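Local atomic coordinates of transcriptional regulator (TetR/AcrR family) (PDB entry 5GP9), a protein that probably represses fatty acid degradation genes by binding operator DNA as a TetR-family regulator whose grip responds to a fatty acyl effector. Residues R70-E75 with L83-N88; M89-L94 with A178-V183. All coordinates share one frame; numbering follows the deposited sequence.

Overall arrangement
From the N terminus the chain passes through the helix-turn-helix region, predicted at 28-47, and enters the long helix 50-74. Contact 1 closes the first loop considered here: the end of that helix meets residues 83-88 of helix 79-95 after only seven intervening residues. Contact 2 opens one residue later on the same helix and closes a far longer loop, since 83 residues pass before 178-183 arrives at the start of helix 180-189. The two closures follow in series. Helix 79-95 therefore ties helix 50-74 to helix 180-189, which lies near the second subunit. Asn-88 and Val-180 pack where the contacts adjoin.

Contact 1: residues R70-E75 with L83-N88; sequences RSQMNE and LKILVN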
loop_
_atom_site.group_PDB
_atom_site.type_symbol
_atom_site.label_atom_id
_atom_site.label_comp_id
_atom_site.label_asym_id
_atom_site.label_seq_id
_atom_site.Cartn_x
_atom_site.Cartn_y
_atom_site.Cartn_z
ATOM N N ARG A 70 18.526 -9.207 9.016
ATOM C CA ARG A 70 19.765 -8.560 9.355
ATOM C C ARG A 70 20.930 -9.568 9.494
ATOM O O ARG A 70 22.053 -9.273 9.084
ATOM C CB ARG A 70 19.553 -7.775 10.636
ATOM C CG ARG A 70 20.606 -6.757 10.927
ATOM C CD ARG A 70 20.275 -6.092 12.261
ATOM N NE ARG A 70 19.157 -5.139 12.174
ATOM C CZ ARG A 70 19.266 -3.939 11.601
ATOM N NH1 ARG A 70 20.405 -3.569 11.023
ATOM N NH2 ARG A 70 18.230 -3.114 11.568
ATOM N N SER A 71 20.657 -10.750 10.016
ATOM C CA SER A 71 21.709 -11.750 10.215
ATOM C C SER A 71 21.966 -12.577 8.953
ATOM O O SER A 71 23.103 -13.021 8.721
ATOM C CB SER A 71 21.442 -12.623 11.447
ATOM O OG SER A 71 20.482 -13.608 11.186
ATOM N N GLN A 72 20.950 -12.803 8.128
ATOM C CA GLN A 72 21.204 -13.485 6.861
ATOM C C GLN A 72 22.006 -12.628 5.931
ATOM O O GLN A 72 22.826 -13.150 5.192
ATOM C CB GLN A 72 19.936 -13.870 6.168
ATOM C CG GLN A 72 19.196 -14.918 6.883
ATOM C CD GLN A 72 18.063 -15.343 6.049
ATOM O OE1 GLN A 72 18.057 -15.112 4.824
ATOM N NE2 GLN A 72 17.088 -15.966 6.665
ATOM N N MET A 73 21.711 -11.318 5.968
ATOM C CA MET A 73 22.412 -10.299 5.205
ATOM C C MET A 73 23.849 -10.187 5.673
ATOM O O MET A 73 24.735 -10.029 4.859
ATOM C CB MET A 73 21.739 -8.929 5.407
ATOM C CG MET A 73 20.506 -8.749 4.558
ATOM S SD MET A 73 20.054 -7.015 4.220
ATOM C CE MET A 73 20.058 -6.309 5.792
ATOM N N ASN A 74 24.063 -10.253 6.987
ATOM C CA ASN A 74 25.416 -10.112 7.599
ATOM C C ASN A 74 26.371 -11.218 7.175
ATOM O O ASN A 74 27.579 -11.006 7.112
ATOM C CB ASN A 74 25.332 -10.018 9.138
ATOM C CG ASN A 74 24.830 -8.661 9.617
ATOM O OD1 ASN A 74 24.392 -7.818 8.825
ATOM N ND2 ASN A 74 24.869 -8.453 10.917
ATOM N N GLU A 75 25.809 -12.375 6.856
ATOM C CA GLU A 75 26.583 -13.445 6.285
ATOM C C GLU A 75 26.933 -13.262 4.803
ATOM O O GLU A 75 27.813 -13.957 4.310
ATOM C CB GLU A 75 25.900 -14.789 6.566
ATOM C CG GLU A 75 26.097 -15.226 8.023
ATOM C CD GLU A 75 25.046 -16.200 8.530
ATOM O OE1 GLU A 75 24.433 -16.916 7.697
ATOM O OE2 GLU A 75 24.841 -16.246 9.774
ATOM N N LEU A 83 20.093 -7.389 -1.094
ATOM C CA LEU A 83 18.744 -6.995 -1.546
ATOM C C LEU A 83 17.972 -8.292 -1.900
ATOM O O LEU A 83 16.768 -8.410 -1.583
ATOM C CB LEU A 83 18.768 -6.007 -2.742
ATOM C CG LEU A 83 17.384 -5.497 -3.260
ATOM C CD1 LEU A 83 16.645 -4.795 -2.140
ATOM C CD2 LEU A 83 17.568 -4.519 -4.407
ATOM N N LYS A 84 18.628 -9.290 -2.521
ATOM C CA LYS A 84 17.946 -10.465 -2.886
ATOM C C LYS A 84 17.510 -11.223 -1.644
ATOM O O LYS A 84 16.401 -11.684 -1.651
ATOM C CB LYS A 84 18.765 -11.371 -3.831
ATOM C CG LYS A 84 17.973 -12.577 -4.322
ATOM C CD LYS A 84 18.748 -13.487 -5.289
ATOM C CE LYS A 84 18.966 -12.868 -6.671
ATOM N NZ LYS A 84 17.708 -12.676 -7.441
ATOM N N ILE A 85 18.347 -11.238 -0.577
ATOM C CA ILE A 85 18.027 -11.796 0.722
ATOM C C ILE A 85 16.809 -11.148 1.381
ATOM O O ILE A 85 15.914 -11.836 1.892
ATOM C CB ILE A 85 19.236 -11.693 1.692
ATOM C CG1 ILE A 85 20.257 -12.784 1.287
ATOM C CG2 ILE A 85 18.840 -11.882 3.158
ATOM C CD1 ILE A 85 21.594 -12.710 2.022
ATOM N N LEU A 86 16.739 -9.843 1.224
ATOM C CA LEU A 86 15.612 -9.075 1.792
ATOM C C LEU A 86 14.325 -9.404 1.033
ATOM O O LEU A 86 13.322 -9.711 1.683
ATOM C CB LEU A 86 15.906 -7.565 1.789
ATOM C CG LEU A 86 14.838 -6.678 2.455
ATOM C CD1 LEU A 86 15.455 -5.535 3.276
ATOM C CD2 LEU A 86 13.973 -6.170 1.326
ATOM N N VAL A 87 14.337 -9.386 -0.290
ATOM C CA VAL A 87 13.134 -9.738 -1.078
ATOM C C VAL A 87 12.664 -11.172 -0.780
ATOM O O VAL A 87 11.502 -11.448 -0.559
ATOM C CB VAL A 87 13.403 -9.513 -2.568
ATOM C CG1 VAL A 87 12.267 -9.952 -3.425
ATOM C CG2 VAL A 87 13.710 -7.998 -2.792
ATOM N N ASN A 88 13.630 -12.078 -0.794
ATOM C CA ASN A 88 13.362 -13.458 -0.533
ATOM C C ASN A 88 12.791 -13.715 0.844
ATOM O O ASN A 88 11.773 -14.380 0.935
ATOM C CB ASN A 88 14.622 -14.268 -0.830
ATOM C CG ASN A 88 14.392 -15.732 -0.637
ATOM O OD1 ASN A 88 13.572 -16.346 -1.363
ATOM N ND2 ASN A 88 15.021 -16.296 0.404
#
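The side-chain amide of Gln-72 is the one flat group that meets the partner helix here, and it does so through its oxygen: OE1 lies 3.7 Å from CG2 of Ile-85. The same methyl also rests against the root of that side chain, CB of Gln-72 being 3.8 Å from Ile-85 CG2. With CG set anti to the carbonyl carbon (chi1 -68°) and the chain extended beyond it, Gln-72 brings its amide oxygen slantwise across the Ile-85 side chain, and it also touches Met-89 one turn further on. The other arm of Ile-85 goes to the backbone, where its CD1 comes 3.4 Å from the carbonyl oxygen of Gln-72.

The two helices run in broadly opposite directions and are joined by a short turn, so this is the closed end of a helical hairpin in the C-terminal, effector-binding part of a TetR-family regulator. Met-73 and Ile-85 carry the nearest backbone approach, with their CA atoms 6.4 Å apart. Met-73 gives its CG rather than its sulfur to the contact, 3.8 Å from CG2 of Ile-85. The chain bends at the CG-SD bond (chi3 -51°), which turns CE aside, and the side chain packs on Leu-129 of helix 113-139 and on Lys-82.

Contact 2: residues M89-L94 with A178-V183; sequences MHFKQL and ALVKPV. With PLM (palmitic acid), chain E.
Phe-91 and Val-180 bring the two backbones closest, with CA atoms 7.2 Å apart. Residues 89-94 are regular helix near the end of helix 79-95. Opposite them the chain comes in through a short 3-10 segment at 178-179 and winds into helix 180-189, whose first turn is tied by the bond from Val-183 N to Leu-179 O. The two segments run in broadly opposing senses, far enough apart for a whole aromatic ring to fit between them.

That ring is Phe-91. Its CG stands anti to the carbonyl carbon (chi1 -81°), which carries the ring out from helix 79-95 to meet three apolar side chains. CD2 of Phe-91 lies 3.7 Å from CG2 of Val-180, the two side chains sliding past each other in opposite directions. Val-183 comes to the edge, near the ring plane, with its CG2 4.0 Å from Phe-91 CE2. Leu-179 crosses at about a right angle, its CB 4.0 Å from the same CE2. Val-163 and Val-164 of helix 149-169 also pack on the ring, while Leu-179 and Val-183 reach Arg-150 and Leu-151 of the second subunit.

His-90, the next residue back, turns to the palmitic acid instead. Carbon CC of the lipid lies over one face of the imidazole, offset toward the rim and 3.6 Å from His-90 NE2, while a hydrogen bond between His-90 ND1 and Tyr-126 OH restrains the ring's rotation. Leu-94 CD1 meets the acyl chain too, 4.0 Å from CC of the palmitic acid.

Toward helix 180-189 this contact is wholly apolar, with no directional bond to fix the register of the two helices. The neighbouring face of helix 79-95, with His-90 and Leu-94, meets the acyl chain, so one helix borders both the lipid and a packing layer that reaches the second subunit.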
loop_
_atom_site.group_PDB
_atom_site.type_symbol
_atom_site.label_atom_id
_atom_site.label_comp_id
_atom_site.label_asym_id
_atom_site.label_seq_id
_atom_site.Cartn_x
_atom_site.Cartn_y
_atom_site.Cartn_z
ATOM N N MET A 89 13.320 -13.093 1.903
ATOM C CA MET A 89 12.775 -13.235 3.257
ATOM C C MET A 89 11.426 -12.556 3.467
ATOM O O MET A 89 10.582 -13.089 4.170
ATOM C CB MET A 89 13.777 -12.702 4.280
ATOM C CG MET A 89 15.009 -13.578 4.441
ATOM S SD MET A 89 14.602 -15.126 5.327
ATOM C CE MET A 89 13.756 -14.503 6.763
ATOM N N HIS A 90 11.170 -11.401 2.838
ATOM C CA HIS A 90 9.853 -10.817 2.888
ATOM C C HIS A 90 8.786 -11.749 2.336
ATOM O O HIS A 90 7.741 -11.973 2.952
ATOM C CB HIS A 90 9.902 -9.425 2.165
ATOM C CG HIS A 90 8.659 -8.577 2.279
ATOM N ND1 HIS A 90 8.705 -7.224 2.533
ATOM C CD2 HIS A 90 7.343 -8.882 2.200
ATOM C CE1 HIS A 90 7.482 -6.733 2.520
ATOM N NE2 HIS A 90 6.633 -7.714 2.349
ATOM N N PHE A 91 9.053 -12.314 1.153
ATOM C CA PHE A 91 8.083 -13.095 0.433
ATOM C C PHE A 91 7.977 -14.454 1.180
ATOM O O PHE A 91 6.841 -14.995 1.304
ATOM C CB PHE A 91 8.522 -13.285 -1.054
ATOM C CG PHE A 91 8.208 -12.083 -1.955
ATOM C CD1 PHE A 91 7.734 -10.877 -1.431
ATOM C CD2 PHE A 91 8.472 -12.145 -3.262
ATOM C CE1 PHE A 91 7.478 -9.791 -2.260
ATOM C CE2 PHE A 91 8.272 -11.093 -4.106
ATOM C CZ PHE A 91 7.784 -9.880 -3.604
ATOM N N LYS A 92 9.132 -14.963 1.614
ATOM C CA LYS A 92 9.167 -16.284 2.303
ATOM C C LYS A 92 8.305 -16.296 3.557
ATOM O O LYS A 92 7.523 -17.224 3.802
ATOM C CB LYS A 92 10.622 -16.630 2.626
ATOM C CG LYS A 92 10.930 -17.902 3.377
ATOM C CD LYS A 92 12.037 -17.657 4.419
ATOM C CE LYS A 92 12.054 -18.674 5.557
ATOM N NZ LYS A 92 10.709 -18.981 6.137
ATOM N N GLN A 93 8.474 -15.281 4.373
ATOM C CA GLN A 93 7.749 -15.214 5.643
ATOM C C GLN A 93 6.236 -15.194 5.437
ATOM O O GLN A 93 5.511 -15.792 6.199
ATOM C CB GLN A 93 8.228 -14.055 6.515
ATOM C CG GLN A 93 9.738 -14.011 6.712
ATOM C CD GLN A 93 10.274 -14.664 7.941
ATOM O OE1 GLN A 93 10.319 -14.062 9.008
ATOM N NE2 GLN A 93 10.778 -15.885 7.778
ATOM N N LEU A 94 5.733 -14.492 4.440
ATOM C CA LEU A 94 4.352 -14.468 4.233
ATOM C C LEU A 94 3.818 -15.736 3.457
ATOM O O LEU A 94 2.651 -16.209 3.649
ATOM C CB LEU A 94 3.998 -13.173 3.533
ATOM C CG LEU A 94 4.127 -11.999 4.525
ATOM C CD1 LEU A 94 4.081 -10.676 3.784
ATOM C CD2 LEU A 94 3.056 -12.079 5.650
ATOM N N ALA A 178 8.102 -17.526 -6.249
ATOM C CA ALA A 178 8.516 -17.494 -7.675
ATOM C C ALA A 178 8.759 -16.077 -8.265
ATOM O O ALA A 178 9.268 -15.912 -9.376
ATOM C CB ALA A 178 7.482 -18.209 -8.515
ATOM N N LEU A 179 8.335 -15.043 -7.524
ATOM C CA LEU A 179 8.519 -13.639 -7.978
ATOM C C LEU A 179 9.769 -12.950 -7.389
ATOM O O LEU A 179 10.123 -11.846 -7.761
ATOM C CB LEU A 179 7.270 -12.867 -7.590
ATOM C CG LEU A 179 6.019 -13.396 -8.207
ATOM C CD1 LEU A 179 4.880 -12.506 -7.713
ATOM C CD2 LEU A 179 6.096 -13.356 -9.730
ATOM N N VAL A 180 10.476 -13.651 -6.509
ATOM C CA VAL A 180 11.661 -13.122 -5.867
ATOM C C VAL A 180 12.646 -12.618 -6.876
ATOM O O VAL A 180 13.057 -11.465 -6.811
ATOM C CB VAL A 180 12.310 -14.139 -4.871
ATOM C CG1 VAL A 180 13.671 -13.669 -4.353
ATOM C CG2 VAL A 180 11.455 -14.345 -3.622
ATOM N N LYS A 181 13.061 -13.469 -7.828
ATOM C CA LYS A 181 14.078 -13.025 -8.768
ATOM C C LYS A 181 13.592 -11.901 -9.626
ATOM O O LYS A 181 14.305 -10.908 -9.725
ATOM C CB LYS A 181 14.671 -14.193 -9.545
ATOM C CG LYS A 181 15.603 -13.823 -10.666
ATOM C CD LYS A 181 15.846 -15.062 -11.529
ATOM C CE LYS A 181 16.665 -14.803 -12.772
ATOM N NZ LYS A 181 18.105 -14.901 -12.463
ATOM N N PRO A 182 12.415 -12.019 -10.272
ATOM C CA PRO A 182 11.989 -10.903 -11.111
ATOM C C PRO A 182 11.761 -9.568 -10.372
ATOM O O PRO A 182 12.074 -8.527 -10.941
ATOM C CB PRO A 182 10.720 -11.398 -11.788
ATOM C CG PRO A 182 10.388 -12.672 -11.213
ATOM C CD PRO A 182 11.525 -13.190 -10.417
ATOM N N VAL A 183 11.320 -9.619 -9.121
ATOM C CA VAL A 183 11.100 -8.322 -8.369
ATOM C C VAL A 183 12.436 -7.690 -8.060
ATOM O O VAL A 183 12.629 -6.538 -8.280
ATOM C CB VAL A 183 10.274 -8.542 -7.096
ATOM C CG1 VAL A 183 10.318 -7.317 -6.216
ATOM C CG2 VAL A 183 8.840 -8.928 -7.435
HETATM C C1 PLM E . 1.813 1.894 3.955
HETATM O O1 PLM E . 2.438 1.247 3.089
HETATM O O2 PLM E . 1.267 2.951 3.637
HETATM C C2 PLM E . 1.703 1.420 5.407
HETATM C C3 PLM E . 0.945 0.078 5.511
HETATM C C4 PLM E . 0.548 -0.395 6.931
HETATM C C5 PLM E . 1.220 -1.631 7.601
HETATM C C6 PLM E . 2.008 -2.557 6.676
HETATM C C7 PLM E . 2.346 -3.929 7.235
HETATM C C8 PLM E . 2.963 -4.735 6.139
HETATM C C9 PLM E . 4.416 -5.041 6.302
HETATM C CA PLM E . 4.619 -6.485 6.101
HETATM C CB PLM E . 6.119 -6.695 6.052
HETATM C CC PLM E . 6.378 -8.182 5.909
HETATM C CD PLM E . 5.621 -8.906 7.029
HETATM C CE PLM E . 6.372 -9.926 7.845
HETATM C CF PLM E . 5.722 -9.915 9.228
HETATM C CG PLM E . 6.311 -11.036 10.012
#